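Mannan endo-1,6-alpha-mannosidase (Chaetomium thermophilum, PDB 6RY0) probably cleaves or transfers alpha-1,6-linked mannosides as a family 76 glycosidase, in the setting of anchoring GPI-linked glycoproteins in the fungal cell wall. Local coordinates at residues Asp128-Trp133 and Gln160-Thr165; Glu238-Tyr243 and Lys284-Asn289; Trp330-Thr335 and Leu402-Ala407; Gly174-Gly179 and His250-Ile255. One frame throughout, in Å; residues are numbered along the deposited sequence. Where two conformers were deposited one is given.

In the fold
All four contacts lie in one family 76 catalytic unit, whose many helices and scant strand fit the alpha/alpha barrel of that family. Contacts 1 and 3 are buried, with centres about 24 Å apart; they meet through F132 CE1 and W330 CZ2, 4.0 Å from each other. Contact 1 carries D129, a calcium-binding residue seen in a structure of this protein but without its ion in this model, whereas the calcium present here sits on D73 and H385, outside all eight segments. Contacts 2 and 4 alternate along the chain and touch where Y243 CB lies 3.6 Å from I255 CG2. Contacts 3 and 4 are farthest apart, about 36 Å between centres, across the middle of the molecule.

Contact 1 (Asp128-Trp133 and Gln160-Thr165)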
loop_
_atom_site.group_PDB
_atom_site.type_symbol
_atom_site.label_atom_id
_atom_site.label_comp_id
_atom_site.label_asym_id
_atom_site.label_seq_id
_atom_site.Cartn_x
_atom_site.Cartn_y
_atom_site.Cartn_z
ATOM N N ASP A 128 8.452 -1.786 6.296
ATOM C CA ASP A 128 7.529 -1.307 5.269
ATOM C C ASP A 128 7.578 -2.171 4.000
ATOM O O ASP A 128 6.544 -2.487 3.429
ATOM C CB ASP A 128 7.799 0.177 4.922
ATOM C CG ASP A 128 9.260 0.513 4.560
ATOM O OD1 ASP A 128 10.190 -0.223 4.926
ATOM O OD2 ASP A 128 9.479 1.525 3.866
ATOM N N ASP A 129 8.771 -2.546 3.555
ATOM C CA ASP A 129 8.867 -3.361 2.358
ATOM C C ASP A 129 8.137 -4.682 2.552
ATOM O O ASP A 129 7.319 -5.101 1.730
ATOM C CB ASP A 129 10.321 -3.639 1.978
ATOM C CG ASP A 129 11.142 -2.410 1.874
ATOM O OD1 ASP A 129 11.724 -2.003 2.863
ATOM O OD2 ASP A 129 11.202 -1.812 0.815
ATOM N N GLN A 130 8.453 -5.356 3.650
ATOM C CA GLN A 130 7.794 -6.612 3.997
ATOM C C GLN A 130 6.290 -6.380 4.188
ATOM O O GLN A 130 5.461 -7.183 3.730
ATOM C CB GLN A 130 8.415 -7.167 5.286
ATOM C CG GLN A 130 7.865 -8.513 5.668
ATOM C CD GLN A 130 8.105 -8.900 7.109
ATOM O OE1 GLN A 130 8.337 -8.037 7.965
ATOM N NE2 GLN A 130 8.009 -10.192 7.400
ATOM N N GLY A 131 5.947 -5.281 4.836
ATOM C CA GLY A 131 4.569 -4.945 5.084
ATOM C C GLY A 131 3.756 -4.797 3.836
ATOM O O GLY A 131 2.619 -5.266 3.816
ATOM N N PHE A 132 4.300 -4.154 2.805
ATOM C CA PHE A 132 3.524 -3.994 1.569
ATOM C C PHE A 132 3.200 -5.333 0.926
ATOM O O PHE A 132 2.103 -5.510 0.398
ATOM C CB PHE A 132 4.219 -3.056 0.597
ATOM C CG PHE A 132 3.800 -1.646 0.751
ATOM C CD1 PHE A 132 2.723 -1.162 0.059
ATOM C CD2 PHE A 132 4.465 -0.788 1.620
ATOM C CE1 PHE A 132 2.291 0.162 0.228
ATOM C CE2 PHE A 132 4.018 0.511 1.794
ATOM C CZ PHE A 132 2.923 0.952 1.084
ATOM N N TRP A 133 4.133 -6.289 0.954
ATOM C CA TRP A 133 3.828 -7.632 0.465
ATOM C C TRP A 133 2.767 -8.288 1.324
ATOM O O TRP A 133 1.846 -8.912 0.810
ATOM C CB TRP A 133 5.097 -8.488 0.412
ATOM C CG TRP A 133 6.000 -8.163 -0.735
ATOM C CD1 TRP A 133 7.090 -7.373 -0.737
ATOM C CD2 TRP A 133 5.861 -8.661 -2.075
ATOM N NE1 TRP A 133 7.651 -7.343 -2.007
ATOM C CE2 TRP A 133 6.921 -8.150 -2.835
ATOM C CE3 TRP A 133 4.929 -9.487 -2.697
ATOM C CZ2 TRP A 133 7.070 -8.447 -4.198
ATOM C CZ3 TRP A 133 5.084 -9.788 -4.042
ATOM C CH2 TRP A 133 6.145 -9.273 -4.772
ATOM N N GLN A 160 -0.681 -13.302 7.898
ATOM C CA GLN A 160 -0.424 -13.648 9.282
ATOM C C GLN A 160 1.057 -13.798 9.582
ATOM O O GLN A 160 1.510 -13.427 10.659
ATOM C CB GLN A 160 -1.120 -14.973 9.646
ATOM C CG GLN A 160 -2.621 -14.868 9.693
ATOM C CD GLN A 160 -3.250 -16.212 9.930
ATOM O OE1 GLN A 160 -2.903 -17.194 9.290
ATOM N NE2 GLN A 160 -4.201 -16.256 10.842
ATOM N N ALA A 161 1.828 -14.347 8.637
ATOM C CA ALA A 161 3.259 -14.517 8.858
ATOM C C ALA A 161 3.971 -13.180 8.920
ATOM O O ALA A 161 4.808 -12.957 9.786
ATOM C CB ALA A 161 3.857 -15.379 7.773
ATOM N N VAL A 162 3.636 -12.285 8.001
ATOM C CA VAL A 162 4.210 -10.943 8.055
ATOM C C VAL A 162 3.887 -10.278 9.379
ATOM O O VAL A 162 4.780 -9.777 10.065
ATOM C CB VAL A 162 3.780 -10.083 6.843
ATOM C CG1 VAL A 162 4.228 -8.649 7.041
ATOM C CG2 VAL A 162 4.334 -10.678 5.561
ATOM N N TRP A 163 2.619 -10.275 9.755
ATOM C CA TRP A 163 2.212 -9.626 10.980
ATOM C C TRP A 163 2.939 -10.233 12.187
ATOM O O TRP A 163 3.413 -9.522 13.067
ATOM C CB TRP A 163 0.681 -9.728 11.131
ATOM C CG TRP A 163 0.183 -9.054 12.396
ATOM C CD1 TRP A 163 -0.192 -7.753 12.535
ATOM C CD2 TRP A 163 0.074 -9.644 13.674
ATOM N NE1 TRP A 163 -0.519 -7.494 13.828
ATOM C CE2 TRP A 163 -0.353 -8.642 14.557
ATOM C CE3 TRP A 163 0.279 -10.945 14.166
ATOM C CZ2 TRP A 163 -0.553 -8.891 15.911
ATOM C CZ3 TRP A 163 0.082 -11.199 15.484
ATOM C CH2 TRP A 163 -0.319 -10.177 16.357
ATOM N N THR A 164 3.004 -11.574 12.237
ATOM C CA THR A 164 3.617 -12.244 13.368
ATOM C C THR A 164 5.095 -11.880 13.484
ATOM O O THR A 164 5.592 -11.601 14.588
ATOM C CB THR A 164 3.409 -13.760 13.260
ATOM O OG1 THR A 164 2.018 -14.059 13.389
ATOM C CG2 THR A 164 4.178 -14.469 14.367
ATOM N N THR A 165 5.829 -11.869 12.383
ATOM C CA THR A 165 7.220 -11.479 12.431
ATOM C C THR A 165 7.369 -10.034 12.862
ATOM O O THR A 165 8.355 -9.686 13.540
ATOM C CB THR A 165 7.973 -11.743 11.120
ATOM O OG1 THR A 165 7.487 -10.894 10.079
ATOM C CG2 THR A 165 7.957 -13.208 10.721
#
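Q130 on helix 127-142 reaches across to V162 and T165 on helix 155-167; segments 128-133 and 160-165 run roughly antiparallel, their axes 9.5 Å apart at closest approach. From CB the chain of Q130 leaves with CG anti to the backbone N (chi1 -176°) and stays extended, which carries the amide over to the other helix. CG rests against the branches of V162, 3.9 Å from CG1. CD lies over the same methyl, and the backbone O of Q130 is 3.8 Å from V162 CG1, so this one methyl fits between main chain and amide. At the tip NE2 donates to T165 OG1 over 2.8 Å, with an N-H...O angle of 153° and the hydroxyl tilted 19° from the amide plane. T165 OG1 in turn donates to V162 O over 2.9 Å and is thus fixed as the acceptor for Q130. The backbones come nearest at G131 and V162, whose CA atoms are 6.7 Å apart. Beyond the pair, NE2 also bonds to D115 O, while OE1 receives R171 NH1 and Q166 NE2. The chemistry implies a buried amide whose rotation is set from both sides of the amide: donors on OE1 and acceptors on NE2 leave one orientation, with an apolar valine flank beside it.

Contact 2 (Glu238-Tyr243 and Lys284-Asn289)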
loop_
_atom_site.group_PDB
_atom_site.type_symbol
_atom_site.label_atom_id
_atom_site.label_comp_id
_atom_site.label_asym_id
_atom_site.label_seq_id
_atom_site.Cartn_x
_atom_site.Cartn_y
_atom_site.Cartn_z
ATOM N N GLU A 238 -2.964 18.367 17.117
ATOM C CA GLU A 238 -3.820 19.489 16.789
ATOM C C GLU A 238 -4.452 19.330 15.410
ATOM O O GLU A 238 -5.651 19.492 15.227
ATOM C CB GLU A 238 -3.026 20.801 16.871
ATOM C CG GLU A 238 -3.815 22.013 16.374
ATOM C CD GLU A 238 -2.976 23.281 16.218
ATOM O OE1 GLU A 238 -1.748 23.277 16.498
ATOM O OE2 GLU A 238 -3.540 24.296 15.785
ATOM N N THR A 239 -3.631 19.023 14.420
ATOM C CA THR A 239 -4.073 19.073 13.015
ATOM C C THR A 239 -4.312 17.703 12.388
ATOM O O THR A 239 -4.891 17.634 11.297
ATOM C CB THR A 239 -3.050 19.802 12.131
ATOM O OG1 THR A 239 -1.899 18.944 12.047
ATOM C CG2 THR A 239 -2.674 21.153 12.717
ATOM N N TRP A 240 -3.819 16.647 13.010
ATOM C CA TRP A 240 -3.917 15.305 12.456
ATOM C C TRP A 240 -3.175 15.139 11.140
ATOM O O TRP A 240 -3.376 14.142 10.447
ATOM C CB TRP A 240 -5.359 14.786 12.424
ATOM C CG TRP A 240 -5.834 14.493 13.819
ATOM C CD1 TRP A 240 -6.089 15.377 14.833
ATOM C CD2 TRP A 240 -5.988 13.204 14.408
ATOM N NE1 TRP A 240 -6.414 14.717 15.987
ATOM C CE2 TRP A 240 -6.366 13.382 15.746
ATOM C CE3 TRP A 240 -5.840 11.906 13.928
ATOM C CZ2 TRP A 240 -6.618 12.310 16.606
ATOM C CZ3 TRP A 240 -6.077 10.851 14.795
ATOM C CH2 TRP A 240 -6.468 11.070 16.107
ATOM N N ALA A 241 -2.260 16.052 10.835
ATOM C CA ALA A 241 -1.203 15.760 9.894
ATOM C C ALA A 241 -0.426 14.535 10.358
ATOM O O ALA A 241 -0.340 14.262 11.553
ATOM C CB ALA A 241 -0.254 16.940 9.792
ATOM N N VAL A 242 0.175 13.833 9.405
ATOM C CA VAL A 242 0.922 12.619 9.694
ATOM C C VAL A 242 2.327 12.748 9.128
ATOM O O VAL A 242 2.542 12.787 7.900
ATOM C CB VAL A 242 0.201 11.369 9.169
ATOM C CG1 VAL A 242 1.023 10.115 9.493
ATOM C CG2 VAL A 242 -1.199 11.262 9.773
ATOM N N TYR A 243 3.280 12.907 10.033
ATOM C CA TYR A 243 4.666 13.160 9.717
ATOM C C TYR A 243 5.415 11.848 9.424
ATOM O O TYR A 243 4.851 10.768 9.477
ATOM C CB TYR A 243 5.299 13.918 10.896
ATOM C CG TYR A 243 4.549 15.197 11.234
ATOM C CD1 TYR A 243 4.257 16.128 10.257
ATOM C CD2 TYR A 243 4.124 15.433 12.526
ATOM C CE1 TYR A 243 3.571 17.286 10.567
ATOM C CE2 TYR A 243 3.432 16.578 12.849
ATOM C CZ TYR A 243 3.148 17.518 11.851
ATOM O OH TYR A 243 2.462 18.687 12.115
ATOM N N LYS A 284 -14.168 5.944 15.168
ATOM C CA LYS A 284 -14.871 6.833 14.252
ATOM C C LYS A 284 -14.245 8.215 14.275
ATOM O O LYS A 284 -14.043 8.833 13.231
ATOM C CB LYS A 284 -16.365 6.929 14.567
ATOM C CG LYS A 284 -17.108 7.702 13.481
ATOM C CD LYS A 284 -18.585 7.787 13.724
ATOM C CE LYS A 284 -19.289 8.601 12.649
ATOM N NZ LYS A 284 -18.861 10.026 12.634
ATOM N N ASP A 285 -13.949 8.714 15.468
ATOM C CA ASP A 285 -13.341 10.030 15.605
ATOM C C ASP A 285 -11.999 10.088 14.916
ATOM O O ASP A 285 -11.659 11.089 14.269
ATOM C CB ASP A 285 -13.150 10.411 17.080
ATOM C CG ASP A 285 -14.427 10.595 17.839
ATOM O OD1 ASP A 285 -15.488 10.784 17.218
ATOM O OD2 ASP A 285 -14.360 10.610 19.082
ATOM N N ARG A 286 -11.216 9.016 15.047
ATOM C CA ARG A 286 -9.899 8.953 14.416
ATOM C C ARG A 286 -10.025 8.908 12.891
ATOM O O ARG A 286 -9.281 9.591 12.193
ATOM C CB ARG A 286 -9.104 7.759 14.962
ATOM C CG ARG A 286 -8.697 7.945 16.408
ATOM C CD ARG A 286 -8.314 6.658 17.089
ATOM N NE ARG A 286 -8.138 6.910 18.507
ATOM C CZ ARG A 286 -7.567 6.081 19.347
ATOM N NH1 ARG A 286 -7.099 4.912 18.928
ATOM N NH2 ARG A 286 -7.481 6.437 20.630
ATOM N N VAL A 287 -10.975 8.116 12.366
ATOM C CA VAL A 287 -11.264 8.137 10.940
ATOM C C VAL A 287 -11.582 9.549 10.495
ATOM O O VAL A 287 -11.029 10.051 9.507
ATOM C CB VAL A 287 -12.440 7.183 10.627
ATOM C CG1 VAL A 287 -13.042 7.442 9.241
ATOM C CG2 VAL A 287 -12.007 5.722 10.750
ATOM N N ASP A 288 -12.486 10.204 11.209
ATOM C CA ASP A 288 -12.955 11.517 10.772
ATOM C C ASP A 288 -11.826 12.545 10.817
ATOM O O ASP A 288 -11.701 13.363 9.908
ATOM C CB ASP A 288 -14.123 11.953 11.650
ATOM C CG ASP A 288 -15.370 11.110 11.435
ATOM O OD1 ASP A 288 -15.451 10.401 10.412
ATOM O OD2 ASP A 288 -16.278 11.218 12.289
ATOM N N ASN A 289 -11.008 12.514 11.864
ATOM C CA ASN A 289 -9.892 13.444 11.987
ATOM C C ASN A 289 -8.822 13.199 10.935
ATOM O O ASN A 289 -8.330 14.153 10.329
ATOM C CB ASN A 289 -9.300 13.379 13.389
ATOM C CG ASN A 289 -10.120 14.141 14.415
ATOM O OD1 ASN A 289 -10.720 15.151 14.103
ATOM N ND2 ASN A 289 -10.114 13.675 15.637
#
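A CH-pi contact between the loop residue W240 and the helix residue N289 ties the 238-243 loop to helix 281-298 at the surface, where a dimethyl sulfoxide molecule, probably from the crystallisation liquor, lies about 4 Å from the W240 side chain. N289 CB sits over one face of the ring, 3.6 Å from the centroid of its five-membered part and 18° off the normal. The nearest ring atom is W240 CD2, 3.5 Å from that carbon. The amide of N289 trails across the indole, its plane turned 34° from the ring and ND2 3.8 Å from CE2, without a hydrogen bond. Farther along the six-membered ring, W240 CH2 meets R286 CG at 3.9 Å, an apolar touch of a methylene on the ring that comes in obliquely. The loop presents the indole from a left-handed backbone (phi 63°), spanned by an ST turn in which T239 OG1 accepts from A241 N over 3.2 Å. F226 of helix 216-231 packs on both W240 and R286, and Y230 meets the indole as well. Here a loop tryptophan lies across neighbouring helices at the outer part of a mainly helical fold, consistent with the alpha/alpha barrel of family 76.

Contact 3 (Trp330-Thr335 and Leu402-Ala407); sequences WMAVVT and LLIEYA
I404 overlaps A332 in a largely apolar fit, joining the short 3-10 turn containing I404, after helix 389-401, to helix 323-337 of the alpha/alpha barrel expected for this family. CB and CG1 of the isoleucine both lie 3.9 Å from A332 CB, so the small methyl is met by the root of the side chain and not just by its tip. With CG1 anti to the backbone N (chi1 -165°), the longer branch runs on over the helix surface, where CG1 comes to 3.5 Å from A332 O. CD1 stays over A332, 4.0 Å from its O, and only loosely reaches V333 N (4.3 Å). The other branch, CG2, also flanks A332 CB and reaches T335 OG1 only at 4.3 Å. With an alanine at the centre the turn sits close: the CA atoms of A332 and I404 are 6.3 Å apart. No hydrogen bond links the two segments, and the turn keeps its shape by its own bonds, among them A407 N to I404 O. L346 of helix 342-358 packs on I404 and on T335 and so adds to the same apolar patch. Beneath the isoleucine, the carbonyl it covers is occupied by its own helix: T335 OG1 donates to A332 O over 2.7 Å, in the carbonyl plane, at a C=O...O angle of 147°.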
loop_
_atom_site.group_PDB
_atom_site.type_symbol
_atom_site.label_atom_id
_atom_site.label_comp_id
_atom_site.label_asym_id
_atom_site.label_seq_id
_atom_site.Cartn_x
_atom_site.Cartn_y
_atom_site.Cartn_z
ATOM N N TRP A 330 -7.047 2.881 -1.283
ATOM C CA TRP A 330 -7.318 2.739 0.143
ATOM C C TRP A 330 -8.505 3.601 0.557
ATOM O O TRP A 330 -9.382 3.142 1.302
ATOM C CB TRP A 330 -6.091 3.088 0.960
ATOM C CG TRP A 330 -4.950 2.143 0.806
ATOM C CD1 TRP A 330 -4.971 0.877 0.334
ATOM C CD2 TRP A 330 -3.586 2.438 1.121
ATOM N NE1 TRP A 330 -3.681 0.372 0.318
ATOM C CE2 TRP A 330 -2.821 1.320 0.804
ATOM C CE3 TRP A 330 -2.943 3.565 1.623
ATOM C CZ2 TRP A 330 -1.454 1.269 1.005
ATOM C CZ3 TRP A 330 -1.577 3.537 1.788
ATOM C CH2 TRP A 330 -0.854 2.383 1.497
ATOM N N MET A 331 -8.561 4.844 0.084
ATOM C CA MET A 331 -9.707 5.700 0.415
ATOM C C MET A 331 -11.012 5.139 -0.138
ATOM O O MET A 331 -12.056 5.236 0.498
ATOM C CB MET A 331 -9.489 7.134 -0.032
ATOM C CG MET A 331 -8.416 7.854 0.793
ATOM S SD MET A 331 -8.132 9.571 0.326
ATOM C CE MET A 331 -9.588 10.344 1.007
ATOM N N ALA A 332 -10.962 4.525 -1.310
ATOM C CA ALA A 332 -12.147 3.899 -1.857
ATOM C C ALA A 332 -12.653 2.797 -0.926
ATOM O O ALA A 332 -13.852 2.701 -0.627
ATOM C CB ALA A 332 -11.899 3.399 -3.261
ATOM N N VAL A 333 -11.754 1.948 -0.432
ATOM C CA VAL A 333 -12.160 0.887 0.498
ATOM C C VAL A 333 -12.721 1.472 1.805
ATOM O O VAL A 333 -13.680 0.926 2.361
ATOM C CB VAL A 333 -11.001 -0.099 0.746
ATOM C CG1 VAL A 333 -11.289 -1.013 1.931
ATOM C CG2 VAL A 333 -10.759 -0.897 -0.502
ATOM N N VAL A 334 -12.161 2.595 2.278
ATOM C CA VAL A 334 -12.683 3.250 3.460
ATOM C C VAL A 334 -14.181 3.536 3.301
ATOM O O VAL A 334 -14.936 3.422 4.254
ATOM C CB VAL A 334 -11.878 4.509 3.788
ATOM C CG1 VAL A 334 -12.571 5.401 4.814
ATOM C CG2 VAL A 334 -10.479 4.124 4.252
ATOM N N THR A 335 -14.628 3.907 2.096
ATOM C CA THR A 335 -16.045 4.204 1.908
ATOM C C THR A 335 -16.928 2.973 2.076
ATOM O O THR A 335 -18.134 3.117 2.318
ATOM C CB THR A 335 -16.347 4.863 0.557
ATOM O OG1 THR A 335 -16.273 3.932 -0.529
ATOM C CG2 THR A 335 -15.488 6.052 0.350
ATOM N N LEU A 402 -12.670 3.932 -9.305
ATOM C CA LEU A 402 -13.945 4.561 -9.625
ATOM C C LEU A 402 -15.094 3.555 -9.628
ATOM O O LEU A 402 -16.239 3.968 -9.583
ATOM C CB LEU A 402 -13.891 5.250 -10.994
ATOM C CG LEU A 402 -12.964 6.458 -11.079
ATOM C CD1 LEU A 402 -12.922 6.934 -12.505
ATOM C CD2 LEU A 402 -13.383 7.590 -10.128
ATOM N N LEU A 403 -14.795 2.261 -9.694
ATOM C CA LEU A 403 -15.803 1.236 -9.686
ATOM C C LEU A 403 -16.149 0.721 -8.295
ATOM O O LEU A 403 -16.879 -0.259 -8.167
ATOM C CB LEU A 403 -15.385 0.078 -10.599
ATOM C CG LEU A 403 -15.138 0.481 -12.064
ATOM C CD1 LEU A 403 -14.385 -0.640 -12.796
ATOM C CD2 LEU A 403 -16.436 0.835 -12.757
ATOM N N ILE A 404 -15.659 1.368 -7.247
ATOM C CA ILE A 404 -15.851 0.856 -5.893
ATOM C C ILE A 404 -17.335 0.701 -5.546
ATOM O O ILE A 404 -17.671 -0.213 -4.826
ATOM C CB ILE A 404 -15.093 1.726 -4.862
ATOM C CG1 ILE A 404 -14.961 1.019 -3.507
ATOM C CG2 ILE A 404 -15.718 3.097 -4.680
ATOM C CD1 ILE A 404 -13.949 -0.092 -3.502
ATOM N N GLU A 405 -18.218 1.562 -6.055
ATOM C CA GLU A 405 -19.638 1.473 -5.716
ATOM C C GLU A 405 -20.242 0.141 -6.134
ATOM O O GLU A 405 -21.266 -0.263 -5.599
ATOM C CB GLU A 405 -20.421 2.651 -6.352
ATOM C CG GLU A 405 -20.314 2.745 -7.948
ATOM C CD GLU A 405 -21.164 3.859 -8.593
ATOM O OE1 GLU A 405 -20.582 4.764 -9.252
ATOM O OE2 GLU A 405 -22.416 3.810 -8.467
ATOM N N TYR A 406 -19.654 -0.515 -7.124
ATOM C CA TYR A 406 -20.139 -1.779 -7.640
ATOM C C TYR A 406 -19.467 -2.994 -7.017
ATOM O O TYR A 406 -19.874 -4.126 -7.281
ATOM C CB TYR A 406 -19.929 -1.855 -9.158
ATOM C CG TYR A 406 -20.457 -0.668 -9.954
ATOM C CD1 TYR A 406 -21.792 -0.481 -10.166
ATOM C CD2 TYR A 406 -19.583 0.237 -10.523
ATOM C CE1 TYR A 406 -22.243 0.611 -10.918
ATOM C CE2 TYR A 406 -20.002 1.294 -11.262
ATOM C CZ TYR A 406 -21.334 1.493 -11.462
ATOM O OH TYR A 406 -21.786 2.570 -12.198
ATOM N N ALA A 407 -18.420 -2.788 -6.241
ATOM C CA ALA A 407 -17.617 -3.875 -5.738
ATOM C C ALA A 407 -18.143 -4.405 -4.420
ATOM O O ALA A 407 -18.735 -3.678 -3.651
ATOM C CB ALA A 407 -16.187 -3.392 -5.537
#

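Contact 4 (Gly174-Gly179 and His250-Ile255); sequences GTCNGG and HNCTDI
C176 and C252 are joined by a disulfide that staples the 174-179 loop to a type I' beta turn running from H250 to T253. The SG atoms are 2.1 Å apart and the bridge twists by 87° about the S-S bond, close to the relaxed right angle. Both sulfurs stand anti to their own carbonyl carbons, so the two half-bridges leave their backbones alike. C176 SG also packs on the turn itself, 3.4 Å from N251 C. A water adds a second link beside the covalent one: it accepts from C176 N and donates to N251 OD1, each over 2.8 Å. Farther out, V232 and Y234 pack on C252, while W228 NE1 bonds to C176 O. K194 NZ is held by three carbonyl oxygens of the first loop, those of T175, G178 and G179, consistent with a loop curled around the ammonium group. Within the turn, H250 O takes two donors from T253: the backbone N at 3.0 Å, and OG1 at 2.8 Å, in the carbonyl plane with a C=O...O angle of 151°.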
loop_
_atom_site.group_PDB
_atom_site.type_symbol
_atom_site.label_atom_id
_atom_site.label_comp_id
_atom_site.label_asym_id
_atom_site.label_seq_id
_atom_site.Cartn_x
_atom_site.Cartn_y
_atom_site.Cartn_z
ATOM N N GLY A 174 12.687 -0.679 23.873
ATOM C CA GLY A 174 12.243 0.407 24.720
ATOM C C GLY A 174 12.591 1.781 24.191
ATOM O O GLY A 174 12.131 2.771 24.763
ATOM N N THR A 175 13.361 1.878 23.114
ATOM C CA THR A 175 13.676 3.185 22.597
ATOM C C THR A 175 12.391 3.869 22.125
ATOM O O THR A 175 11.536 3.234 21.532
ATOM C CB THR A 175 14.742 3.123 21.498
ATOM O OG1 THR A 175 14.248 2.438 20.340
ATOM C CG2 THR A 175 16.001 2.428 22.009
ATOM N N CYS A 176 12.254 5.160 22.397
ATOM C CA CYS A 176 11.042 5.879 22.082
ATOM C C CYS A 176 9.794 5.250 22.689
ATOM O O CYS A 176 8.703 5.480 22.220
ATOM C CB CYS A 176 10.861 6.079 20.585
ATOM S SG CYS A 176 12.366 6.758 19.832
ATOM N N ASN A 177 9.985 4.471 23.750
ATOM C CA ASN A 177 8.889 3.753 24.428
ATOM C C ASN A 177 8.157 2.769 23.495
ATOM O O ASN A 177 7.041 2.378 23.780
ATOM C CB ASN A 177 7.881 4.701 25.081
ATOM C CG ASN A 177 8.536 5.653 26.047
ATOM O OD1 ASN A 177 9.483 5.317 26.723
ATOM N ND2 ASN A 177 8.004 6.859 26.129
ATOM N N GLY A 178 8.817 2.333 22.430
ATOM C CA GLY A 178 8.253 1.353 21.526
ATOM C C GLY A 178 8.283 1.808 20.098
ATOM O O GLY A 178 9.076 2.664 19.733
ATOM N N GLY A 179 7.458 1.183 19.268
ATOM C CA GLY A 179 7.428 1.411 17.833
ATOM C C GLY A 179 8.412 0.540 17.081
ATOM O O GLY A 179 9.472 0.176 17.596
ATOM N N HIS A 250 17.547 10.557 19.325
ATOM C CA HIS A 250 16.886 11.743 19.846
ATOM C C HIS A 250 15.576 11.411 20.532
ATOM O O HIS A 250 14.706 12.285 20.667
ATOM C CB HIS A 250 16.647 12.750 18.724
ATOM C CG HIS A 250 17.904 13.174 18.071
ATOM N ND1 HIS A 250 18.900 13.814 18.770
ATOM C CD2 HIS A 250 18.351 13.032 16.806
ATOM C CE1 HIS A 250 19.909 14.051 17.952
ATOM N NE2 HIS A 250 19.601 13.592 16.755
ATOM N N ASN A 251 15.396 10.158 20.922
ATOM C CA ASN A 251 14.137 9.744 21.530
ATOM C C ASN A 251 12.959 10.037 20.612
ATOM O O ASN A 251 11.839 10.273 21.059
ATOM C CB ASN A 251 13.903 10.385 22.903
ATOM C CG ASN A 251 14.885 9.927 23.939
ATOM O OD1 ASN A 251 15.307 8.780 23.988
ATOM N ND2 ASN A 251 15.216 10.828 24.816
ATOM N N CYS A 252 13.232 9.993 19.309
ATOM C CA CYS A 252 12.218 10.200 18.266
ATOM C C CYS A 252 11.658 11.622 18.227
ATOM O O CYS A 252 10.656 11.866 17.526
ATOM C CB CYS A 252 11.095 9.144 18.333
ATOM S SG CYS A 252 11.696 7.448 18.014
ATOM N N THR A 253 12.318 12.557 18.905
ATOM C CA THR A 253 11.843 13.939 18.958
ATOM C C THR A 253 12.210 14.804 17.763
ATOM O O THR A 253 11.647 15.883 17.572
ATOM C CB THR A 253 12.310 14.691 20.218
ATOM O OG1 THR A 253 13.732 14.851 20.210
ATOM C CG2 THR A 253 11.899 13.989 21.431
ATOM N N ASP A 254 13.157 14.352 16.961
ATOM C CA ASP A 254 13.601 15.090 15.780
ATOM C C ASP A 254 12.673 14.763 14.632
ATOM O O ASP A 254 13.075 14.164 13.652
ATOM C CB ASP A 254 15.046 14.718 15.436
ATOM C CG ASP A 254 15.232 13.235 15.126
ATOM O OD1 ASP A 254 14.578 12.370 15.753
ATOM O OD2 ASP A 254 16.087 12.931 14.259
ATOM N N ILE A 255 11.409 15.126 14.772
ATOM C CA ILE A 255 10.407 14.660 13.813
ATOM C C ILE A 255 10.697 15.262 12.440
ATOM O O ILE A 255 10.833 16.472 12.274
ATOM C CB ILE A 255 8.987 14.994 14.262
ATOM C CG1 ILE A 255 8.653 14.220 15.534
ATOM C CG2 ILE A 255 7.981 14.623 13.187
ATOM C CD1 ILE A 255 7.299 14.588 16.130
HETATM O O HOH W 1 13.663 6.518 24.381
#